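Local coordinates for uncharacterized protein (Bacillus thuringiensis serovar kurstaki, PDB 4XE7) that is a bacterial actin-like protein of the ParM type that probably polymerises into nucleotide-dependent filaments to segregate plasmid DNA, at residues Asp302-Arg306 with Leu307-Glu311. Numbering follows the deposited sequence.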
loop_
_atom_site.group_PDB
_atom_site.type_symbol
_atom_site.label_atom_id
_atom_site.label_comp_id
_atom_site.label_asym_id
_atom_site.label_seq_id
_atom_site.Cartn_x
_atom_site.Cartn_y
_atom_site.Cartn_z
ATOM N N ASP A 302 -3.215 6.475 14.960
ATOM C CA ASP A 302 -3.551 7.845 15.325
ATOM C C ASP A 302 -2.296 8.678 15.705
ATOM O O ASP A 302 -2.073 9.808 15.235
ATOM C CB ASP A 302 -4.542 7.790 16.487
ATOM C CG ASP A 302 -5.242 9.093 16.719
ATOM O OD1 ASP A 302 -5.573 9.762 15.719
ATOM O OD2 ASP A 302 -5.460 9.443 17.907
ATOM N N PHE A 303 -1.474 8.105 16.568
ATOM C CA PHE A 303 -0.211 8.726 16.952
ATOM C C PHE A 303 0.732 8.899 15.732
ATOM O O PHE A 303 1.334 9.959 15.563
ATOM C CB PHE A 303 0.425 7.883 18.069
ATOM C CG PHE A 303 1.896 8.114 18.259
ATOM C CD1 PHE A 303 2.346 9.099 19.120
ATOM C CD2 PHE A 303 2.826 7.320 17.601
ATOM C CE1 PHE A 303 3.714 9.302 19.312
ATOM C CE2 PHE A 303 4.201 7.512 17.787
ATOM C CZ PHE A 303 4.636 8.510 18.641
ATOM N N ILE A 304 0.845 7.878 14.875
ATOM C CA ILE A 304 1.660 8.023 13.671
ATOM C C ILE A 304 1.122 9.138 12.757
ATOM O O ILE A 304 1.870 10.039 12.354
ATOM C CB ILE A 304 1.758 6.697 12.866
ATOM C CG1 ILE A 304 2.541 5.640 13.651
ATOM C CG2 ILE A 304 2.447 6.921 11.515
ATOM C CD1 ILE A 304 4.016 5.905 13.709
ATOM N N GLN A 305 -0.170 9.090 12.439
ATOM C CA GLN A 305 -0.722 10.028 11.458
ATOM C C GLN A 305 -0.751 11.472 11.964
ATOM O O GLN A 305 -0.416 12.390 11.215
ATOM C CB GLN A 305 -2.138 9.613 11.035
ATOM C CG GLN A 305 -2.214 8.263 10.314
ATOM C CD GLN A 305 -1.216 8.134 9.162
ATOM O OE1 GLN A 305 -0.409 7.199 9.118
ATOM N NE2 GLN A 305 -1.275 9.072 8.222
ATOM N N ARG A 306 -1.159 11.681 13.216
ATOM C CA ARG A 306 -1.332 13.050 13.732
ATOM C C ARG A 306 -0.047 13.695 14.264
ATOM O O ARG A 306 0.220 14.869 13.997
ATOM C CB ARG A 306 -2.393 13.078 14.843
ATOM C CG ARG A 306 -3.815 13.206 14.338
ATOM C CD ARG A 306 -4.796 12.708 15.371
ATOM N NE ARG A 306 -4.792 13.553 16.551
ATOM C CZ ARG A 306 -4.824 13.097 17.795
ATOM N NH1 ARG A 306 -4.870 11.795 18.028
ATOM N NH2 ARG A 306 -4.816 13.949 18.805
ATOM N N LEU A 307 0.729 12.941 15.037
ATOM C CA LEU A 307 1.919 13.498 15.672
ATOM C C LEU A 307 3.190 13.312 14.846
ATOM O O LEU A 307 3.909 14.285 14.588
ATOM C CB LEU A 307 2.132 12.881 17.062
ATOM C CG LEU A 307 3.289 13.488 17.880
ATOM C CD1 LEU A 307 3.052 14.977 18.132
ATOM C CD2 LEU A 307 3.486 12.765 19.207
ATOM N N VAL A 308 3.480 12.074 14.435
ATOM C CA VAL A 308 4.796 11.760 13.866
ATOM C C VAL A 308 4.979 12.202 12.414
ATOM O O VAL A 308 5.982 12.843 12.087
ATOM C CB VAL A 308 5.086 10.253 13.953
ATOM C CG1 VAL A 308 6.289 9.854 13.057
ATOM C CG2 VAL A 308 5.301 9.838 15.412
ATOM N N MET A 309 4.017 11.857 11.555
ATOM C CA MET A 309 4.171 12.027 10.106
ATOM C C MET A 309 4.420 13.474 9.667
ATOM O O MET A 309 5.272 13.690 8.816
ATOM C CB MET A 309 2.950 11.474 9.347
ATOM C CG MET A 309 3.040 9.997 8.980
ATOM S SD MET A 309 4.637 9.508 8.255
ATOM C CE MET A 309 5.127 8.294 9.463
ATOM N N PRO A 310 3.679 14.462 10.219
ATOM C CA PRO A 310 3.987 15.833 9.791
ATOM C C PRO A 310 5.440 16.233 10.044
ATOM O O PRO A 310 6.061 16.853 9.185
ATOM C CB PRO A 310 3.026 16.689 10.636
ATOM C CG PRO A 310 1.849 15.784 10.860
ATOM C CD PRO A 310 2.474 14.423 11.074
ATOM N N GLU A 311 5.993 15.844 11.185
ATOM C CA GLU A 311 7.380 16.188 11.477
ATOM C C GLU A 311 8.389 15.439 10.580
ATOM O O GLU A 311 9.312 16.050 10.029
ATOM C CB GLU A 311 7.675 15.931 12.954
ATOM C CG GLU A 311 7.031 16.951 13.897
ATOM C CD GLU A 311 7.429 18.411 13.606
ATOM O OE1 GLU A 311 8.632 18.769 13.690
ATOM O OE2 GLU A 311 6.522 19.219 13.306
#
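Leu-307 meets Phe-303 one turn back along helix 300-317, through both backbone and side chain. Its N-H reaches Phe-303 O at 3.1 Å, coming from above the carbonyl plane, while its CD2 methyl lies 3.5 Å from CE1 of the Phe-303 ring. Both side chains start with CG opposite their own backbone N (chi1 161° for Phe-303, -175° for Leu-307), which lets the ring lean along the helix to meet the leucine branch. Val-308 comes next and meets the ring at CE2 and CZ, its CG2 resting 3.5 Å from Phe-303 CE2. Both methyls approach obliquely and on the same side of the ring plane. The N-H of Val-308 also turns to Phe-303 O, at 3.2 Å and straighter than the bond from Leu-307, so that one carbonyl accepts two donors; its link to Ile-304 O is weak. Ile-304 O is gripped mainly by Met-309 N, 2.9 Å away and nearly in line with the C=O bond. Bends at chi2 and chi3 fold the methionine back, setting its CE methyl 3.6 Å from Ile-304 CG2. Pro-310 has no N-H to give, and the helix kinks here: its CD sits 3.5 Å from Gln-305 O and its CG 3.7 Å from Arg-306 O, the carbonyl an alpha-helical N-H at this position would use. Around the turn, Phe-303 and Ile-304 face helix 265-279, and Leu-307 and Val-308 touch Val-340 and Met-344 of helix 337-362. The i+5 to i hydrogen bonds, Val-308 N to Phe-303 O and Met-309 N to Ile-304 O, define a pi-type turn, a pi-bulge within an otherwise alpha-helical segment, here in a helix of an actin-like fold.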